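Local coordinates for periplasmic binding protein/LacI transcriptional regulator (Alkaliphilus metalliredigens, PDB 3CTP) that binds D-xylulofuranose in the cleft of its periplasmic-binding-protein-like part and probably acts as a DNA-binding transcriptional repressor of the LacI family, at residues Ile178-Tyr191 with Glu204-Val216. Sequence-based numbering, arbitrary orientation.
Sequences IKGPEVFEATELRY and EIDFIEFQHDFQV. With XLF (beta-D-xylulofuranose), chain C.
Lys179 and Glu209 pair as parallel neighbours where strand 175-179 meets the outermost strand 206-209, the two strands of a beta-alpha-beta unit whose helix, 185-200, reaches the sugar cleft of this periplasmic-binding-protein fold. Two backbone bonds tie the strand ends, Lys179 N to Ile208 O (2.8 Å) and Phe210 N to Lys179 O (3.0 Å). The lysine chain bends at its last two torsions (chi3 -66°, chi4 -67°), which curls NZ back to Gly180 O and between two carboxylates. Lys179 NZ lies 2.7 Å from Glu209 OE2, on the anti side of that carboxylate, and equally close to Glu188 OE2 from the helix. A methionine in place of Lys179 would probably leave Glu188 and Glu209 without their shared counter-charge, removing the charged link from helix to strand. Beside this network, the Tyr191 ring turns its edge to one face of Phe207 in a T-shaped pair, planes 69° apart, while Lys179 CE lies over a Tyr191 face. On the sheet face of Ile178 and Ile208, Ile178 CG2 makes a CH-pi contact with Phe210, 3.6 Å from the ring centroid.

Beyond the strands, Pro181 CG packs against the Gln211 backbone and also sits over the rim of one face of Phe184. The edge of Phe184 meets Asp213 CB. The carboxylate of Asp213 makes a salt bridge with Arg124 and accepts hydrogen bonds from Asn72 and Asn239, all residues of the sugar pocket. From the first turns of the helix Arg190 extends to the sugar: NH1 donates to XLF O2 at 2.8 Å in the guanidinium plane, and NH2 to XLF O3 at 2.9 Å.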
loop_
_atom_site.group_PDB
_atom_site.type_symbol
_atom_site.label_atom_id
_atom_site.label_comp_id
_atom_site.label_asym_id
_atom_site.label_seq_id
_atom_site.Cartn_x
_atom_site.Cartn_y
_atom_site.Cartn_z
ATOM N N ILE A 178 -14.270 -13.707 -10.489
ATOM C CA ILE A 178 -14.570 -12.931 -9.298
ATOM C C ILE A 178 -14.534 -11.486 -9.765
ATOM O O ILE A 178 -13.449 -10.948 -10.072
ATOM C CB ILE A 178 -13.560 -13.201 -8.198
ATOM C CG1 ILE A 178 -13.733 -14.679 -7.788
ATOM C CG2 ILE A 178 -13.825 -12.265 -6.985
ATOM C CD1 ILE A 178 -12.755 -15.201 -6.741
ATOM N N LYS A 179 -15.730 -10.909 -9.905
ATOM C CA LYS A 179 -15.873 -9.564 -10.471
ATOM C C LYS A 179 -15.928 -8.502 -9.405
ATOM O O LYS A 179 -16.200 -8.777 -8.229
ATOM C CB LYS A 179 -17.093 -9.481 -11.406
ATOM C CG LYS A 179 -18.402 -9.550 -10.719
ATOM C CD LYS A 179 -19.607 -9.361 -11.742
ATOM C CE LYS A 179 -19.658 -7.989 -12.342
ATOM N NZ LYS A 179 -19.987 -6.887 -11.380
ATOM N N GLY A 180 -15.622 -7.286 -9.813
ATOM C CA GLY A 180 -15.579 -6.172 -8.874
ATOM C C GLY A 180 -16.947 -5.558 -8.705
ATOM O O GLY A 180 -17.914 -5.956 -9.383
ATOM N N PRO A 181 -17.041 -4.581 -7.791
ATOM C CA PRO A 181 -18.234 -3.825 -7.517
ATOM C C PRO A 181 -18.768 -3.186 -8.804
ATOM O O PRO A 181 -17.977 -2.693 -9.591
ATOM C CB PRO A 181 -17.694 -2.682 -6.641
ATOM C CG PRO A 181 -16.553 -3.214 -5.949
ATOM C CD PRO A 181 -15.931 -4.229 -6.894
ATOM N N GLU A 182 -20.085 -3.154 -8.971
ATOM C CA GLU A 182 -20.725 -2.576 -10.139
ATOM C C GLU A 182 -20.424 -1.088 -10.356
ATOM O O GLU A 182 -20.503 -0.593 -11.503
ATOM C CB GLU A 182 -22.241 -2.792 -10.053
ATOM C CG GLU A 182 -23.000 -2.394 -11.278
ATOM C CD GLU A 182 -24.470 -2.746 -11.161
ATOM O OE1 GLU A 182 -24.780 -3.807 -10.564
ATOM O OE2 GLU A 182 -25.301 -1.962 -11.659
ATOM N N VAL A 183 -20.094 -0.383 -9.276
ATOM C CA VAL A 183 -19.836 1.049 -9.374
ATOM C C VAL A 183 -18.461 1.358 -9.954
ATOM O O VAL A 183 -18.160 2.530 -10.168
ATOM C CB VAL A 183 -19.973 1.734 -8.004
ATOM C CG1 VAL A 183 -21.436 1.645 -7.553
ATOM C CG2 VAL A 183 -19.051 1.119 -6.983
ATOM N N PHE A 184 -17.626 0.338 -10.198
ATOM C CA PHE A 184 -16.327 0.573 -10.840
ATOM C C PHE A 184 -16.503 0.320 -12.330
ATOM O O PHE A 184 -16.606 -0.847 -12.756
ATOM C CB PHE A 184 -15.260 -0.412 -10.328
ATOM C CG PHE A 184 -14.977 -0.355 -8.830
ATOM C CD1 PHE A 184 -15.424 0.689 -8.026
ATOM C CD2 PHE A 184 -14.197 -1.367 -8.265
ATOM C CE1 PHE A 184 -15.125 0.697 -6.636
ATOM C CE2 PHE A 184 -13.868 -1.350 -6.920
ATOM C CZ PHE A 184 -14.336 -0.308 -6.116
ATOM N N GLU A 185 -16.548 1.381 -13.137
ATOM C CA GLU A 185 -16.700 1.189 -14.576
ATOM C C GLU A 185 -15.630 0.240 -15.121
ATOM O O GLU A 185 -15.889 -0.511 -16.058
ATOM C CB GLU A 185 -16.620 2.544 -15.318
ATOM C CG GLU A 185 -17.846 3.407 -15.077
ATOM C CD GLU A 185 -17.850 4.668 -15.928
ATOM O OE1 GLU A 185 -17.446 4.602 -17.106
ATOM O OE2 GLU A 185 -18.195 5.713 -15.379
ATOM N N ALA A 186 -14.422 0.323 -14.575
ATOM C CA ALA A 186 -13.327 -0.491 -15.101
ATOM C C ALA A 186 -13.594 -1.970 -14.921
ATOM O O ALA A 186 -13.337 -2.765 -15.822
ATOM C CB ALA A 186 -12.014 -0.104 -14.438
ATOM N N THR A 187 -14.065 -2.356 -13.734
ATOM C CA THR A 187 -14.289 -3.783 -13.527
ATOM C C THR A 187 -15.513 -4.269 -14.290
ATOM O O THR A 187 -15.594 -5.459 -14.674
ATOM C CB THR A 187 -14.338 -4.177 -12.029
ATOM O OG1 THR A 187 -15.372 -3.462 -11.359
ATOM C CG2 THR A 187 -13.024 -3.794 -11.365
ATOM N N GLU A 188 -16.472 -3.386 -14.508
ATOM C CA GLU A 188 -17.631 -3.777 -15.326
ATOM C C GLU A 188 -17.171 -4.079 -16.754
ATOM O O GLU A 188 -17.640 -5.032 -17.365
ATOM C CB GLU A 188 -18.703 -2.691 -15.355
ATOM C CG GLU A 188 -19.481 -2.569 -14.029
ATOM C CD GLU A 188 -20.323 -3.815 -13.771
ATOM O OE1 GLU A 188 -21.429 -3.932 -14.339
ATOM O OE2 GLU A 188 -19.879 -4.697 -13.026
ATOM N N LEU A 189 -16.258 -3.268 -17.277
ATOM C CA LEU A 189 -15.752 -3.540 -18.630
ATOM C C LEU A 189 -14.928 -4.827 -18.652
ATOM O O LEU A 189 -14.998 -5.600 -19.623
ATOM C CB LEU A 189 -14.939 -2.342 -19.125
ATOM C CG LEU A 189 -15.783 -1.146 -19.552
ATOM C CD1 LEU A 189 -14.872 0.056 -19.790
ATOM C CD2 LEU A 189 -16.585 -1.506 -20.802
ATOM N N ARG A 190 -14.127 -5.080 -17.604
ATOM C CA ARG A 190 -13.396 -6.352 -17.577
ATOM C C ARG A 190 -14.348 -7.543 -17.593
ATOM O O ARG A 190 -14.125 -8.534 -18.283
ATOM C CB ARG A 190 -12.476 -6.461 -16.337
ATOM C CG ARG A 190 -11.377 -5.417 -16.369
ATOM C CD ARG A 190 -10.635 -5.315 -15.032
ATOM N NE ARG A 190 -9.851 -4.078 -15.034
ATOM C CZ ARG A 190 -9.264 -3.547 -13.966
ATOM N NH1 ARG A 190 -9.339 -4.150 -12.778
ATOM N NH2 ARG A 190 -8.616 -2.395 -14.099
ATOM N N TYR A 191 -15.424 -7.436 -16.818
ATOM C CA TYR A 191 -16.440 -8.480 -16.786
ATOM C C TYR A 191 -17.051 -8.683 -18.167
ATOM O O TYR A 191 -17.183 -9.814 -18.638
ATOM C CB TYR A 191 -17.502 -8.062 -15.753
ATOM C CG TYR A 191 -18.876 -8.611 -15.969
ATOM C CD1 TYR A 191 -19.197 -9.892 -15.586
ATOM C CD2 TYR A 191 -19.866 -7.819 -16.503
ATOM C CE1 TYR A 191 -20.486 -10.400 -15.778
ATOM C CE2 TYR A 191 -21.149 -8.301 -16.690
ATOM C CZ TYR A 191 -21.435 -9.589 -16.335
ATOM O OH TYR A 191 -22.723 -10.065 -16.505
ATOM N N GLU A 204 -20.356 -21.539 -20.648
ATOM C CA GLU A 204 -20.985 -20.905 -19.506
ATOM C C GLU A 204 -19.923 -20.644 -18.435
ATOM O O GLU A 204 -19.083 -21.517 -18.169
ATOM C CB GLU A 204 -22.094 -21.796 -18.939
ATOM C CG GLU A 204 -23.427 -21.636 -19.661
ATOM C CD GLU A 204 -24.600 -22.153 -18.845
ATOM O OE1 GLU A 204 -24.421 -23.158 -18.124
ATOM O OE2 GLU A 204 -25.693 -21.550 -18.924
ATOM N N ILE A 205 -19.999 -19.463 -17.832
ATOM C CA ILE A 205 -19.044 -18.992 -16.805
ATOM C C ILE A 205 -19.812 -18.707 -15.520
ATOM O O ILE A 205 -20.963 -18.268 -15.575
ATOM C CB ILE A 205 -18.470 -17.616 -17.194
ATOM C CG1 ILE A 205 -17.709 -17.690 -18.514
ATOM C CG2 ILE A 205 -17.584 -17.059 -16.067
ATOM C CD1 ILE A 205 -16.521 -18.612 -18.457
ATOM N N ASP A 206 -19.166 -18.881 -14.373
ATOM C CA ASP A 206 -19.787 -18.530 -13.099
ATOM C C ASP A 206 -19.173 -17.222 -12.605
ATOM O O ASP A 206 -18.023 -16.933 -12.920
ATOM C CB ASP A 206 -19.510 -19.603 -12.048
ATOM C CG ASP A 206 -20.299 -20.874 -12.285
ATOM O OD1 ASP A 206 -21.263 -20.825 -13.084
ATOM O OD2 ASP A 206 -19.940 -21.914 -11.676
ATOM N N PHE A 207 -19.947 -16.455 -11.837
ATOM C CA PHE A 207 -19.489 -15.182 -11.281
ATOM C C PHE A 207 -19.703 -15.117 -9.782
ATOM O O PHE A 207 -20.712 -15.626 -9.260
ATOM C CB PHE A 207 -20.258 -14.021 -11.937
ATOM C CG PHE A 207 -20.045 -13.932 -13.407
ATOM C CD1 PHE A 207 -18.898 -13.356 -13.909
ATOM C CD2 PHE A 207 -20.989 -14.451 -14.306
ATOM C CE1 PHE A 207 -18.649 -13.302 -15.279
ATOM C CE2 PHE A 207 -20.755 -14.400 -15.679
ATOM C CZ PHE A 207 -19.582 -13.824 -16.166
ATOM N N ILE A 208 -18.762 -14.468 -9.085
ATOM C CA ILE A 208 -18.958 -14.040 -7.682
ATOM C C ILE A 208 -18.622 -12.555 -7.665
ATOM O O ILE A 208 -17.608 -12.166 -8.230
ATOM C CB ILE A 208 -17.970 -14.786 -6.766
ATOM C CG1 ILE A 208 -18.351 -16.268 -6.696
ATOM C CG2 ILE A 208 -17.943 -14.192 -5.335
ATOM C CD1 ILE A 208 -17.337 -17.125 -5.922
ATOM N N GLU A 209 -19.467 -11.725 -7.068
ATOM C CA GLU A 209 -19.250 -10.275 -7.137
ATOM C C GLU A 209 -18.858 -9.718 -5.791
ATOM O O GLU A 209 -19.673 -9.692 -4.859
ATOM C CB GLU A 209 -20.530 -9.564 -7.581
ATOM C CG GLU A 209 -20.384 -8.046 -7.773
ATOM C CD GLU A 209 -21.700 -7.438 -8.243
ATOM O OE1 GLU A 209 -22.547 -7.109 -7.387
ATOM O OE2 GLU A 209 -21.900 -7.321 -9.468
ATOM N N PHE A 210 -17.621 -9.243 -5.675
ATOM C CA PHE A 210 -17.197 -8.623 -4.418
ATOM C C PHE A 210 -17.759 -7.218 -4.389
ATOM O O PHE A 210 -17.848 -6.567 -5.443
ATOM C CB PHE A 210 -15.665 -8.499 -4.377
ATOM C CG PHE A 210 -14.932 -9.765 -3.993
ATOM C CD1 PHE A 210 -15.543 -11.009 -4.009
ATOM C CD2 PHE A 210 -13.585 -9.689 -3.643
ATOM C CE1 PHE A 210 -14.843 -12.162 -3.642
ATOM C CE2 PHE A 210 -12.863 -10.848 -3.288
ATOM C CZ PHE A 210 -13.494 -12.078 -3.292
ATOM N N GLN A 211 -18.124 -6.725 -3.199
ATOM C CA GLN A 211 -18.748 -5.388 -3.128
ATOM C C GLN A 211 -17.785 -4.271 -2.816
ATOM O O GLN A 211 -18.174 -3.067 -2.805
ATOM C CB GLN A 211 -19.843 -5.375 -2.049
ATOM C CG GLN A 211 -20.908 -6.442 -2.303
ATOM C CD GLN A 211 -21.589 -6.254 -3.638
ATOM O OE1 GLN A 211 -22.117 -5.175 -3.924
ATOM N NE2 GLN A 211 -21.584 -7.299 -4.466
ATOM N N HIS A 212 -16.532 -4.640 -2.545
ATOM C CA HIS A 212 -15.512 -3.658 -2.190
ATOM C C HIS A 212 -14.204 -4.062 -2.864
ATOM O O HIS A 212 -13.983 -5.241 -3.134
ATOM C CB HIS A 212 -15.245 -3.671 -0.674
ATOM C CG HIS A 212 -16.457 -3.384 0.150
ATOM N ND1 HIS A 212 -17.306 -4.377 0.592
ATOM C CD2 HIS A 212 -16.963 -2.217 0.613
ATOM C CE1 HIS A 212 -18.288 -3.833 1.296
ATOM N NE2 HIS A 212 -18.101 -2.523 1.330
ATOM N N ASP A 213 -13.349 -3.073 -3.100
ATOM C CA ASP A 213 -11.942 -3.352 -3.397
ATOM C C ASP A 213 -11.316 -3.874 -2.100
ATOM O O ASP A 213 -11.957 -3.924 -1.035
ATOM C CB ASP A 213 -11.271 -2.038 -3.849
ATOM C CG ASP A 213 -9.945 -2.237 -4.557
ATOM O OD1 ASP A 213 -9.495 -3.392 -4.726
ATOM O OD2 ASP A 213 -9.373 -1.201 -4.973
ATOM N N PHE A 214 -10.048 -4.243 -2.168
ATOM C CA PHE A 214 -9.366 -4.760 -0.969
ATOM C C PHE A 214 -9.527 -3.864 0.253
ATOM O O PHE A 214 -9.358 -2.627 0.203
ATOM C CB PHE A 214 -7.856 -4.891 -1.242
ATOM C CG PHE A 214 -7.081 -5.402 -0.054
ATOM C CD1 PHE A 214 -7.206 -6.730 0.325
ATOM C CD2 PHE A 214 -6.248 -4.565 0.676
ATOM C CE1 PHE A 214 -6.507 -7.234 1.459
ATOM C CE2 PHE A 214 -5.533 -5.075 1.798
ATOM C CZ PHE A 214 -5.670 -6.391 2.174
ATOM N N GLN A 215 -9.862 -4.501 1.388
ATOM C CA GLN A 215 -9.841 -3.860 2.684
ATOM C C GLN A 215 -9.172 -4.882 3.584
ATOM O O GLN A 215 -9.286 -6.086 3.342
ATOM C CB GLN A 215 -11.271 -3.704 3.229
ATOM C CG GLN A 215 -12.205 -2.796 2.437
ATOM C CD GLN A 215 -13.624 -2.757 3.052
ATOM O OE1 GLN A 215 -14.068 -1.718 3.528
ATOM N NE2 GLN A 215 -14.306 -3.899 3.054
ATOM N N VAL A 216 -8.510 -4.410 4.629
ATOM C CA VAL A 216 -7.809 -5.323 5.517
ATOM C C VAL A 216 -8.787 -6.335 6.126
ATOM O O VAL A 216 -8.433 -7.503 6.343
ATOM C CB VAL A 216 -7.055 -4.553 6.594
ATOM C CG1 VAL A 216 -6.466 -5.504 7.626
ATOM C CG2 VAL A 216 -5.944 -3.749 5.911
HETATM O O4 XLF C . -11.084 -0.013 -10.616
HETATM C C4 XLF C . -10.143 -1.030 -10.967
HETATM C C5 XLF C . -10.270 -2.145 -9.939
HETATM O O5 XLF C . -9.090 -2.073 -9.131
HETATM C C3 XLF C . -8.717 -0.527 -10.809
HETATM O O3 XLF C . -8.084 -0.317 -12.078
HETATM C C2 XLF C . -8.082 -1.659 -10.049
HETATM O O2 XLF C . -7.768 -2.757 -10.930
HETATM C C1 XLF C . -6.857 -1.228 -9.269
HETATM O O1 XLF C . -6.388 -2.331 -8.479
HETATM O O HOH W 1 -21.966 -3.974 -6.670
#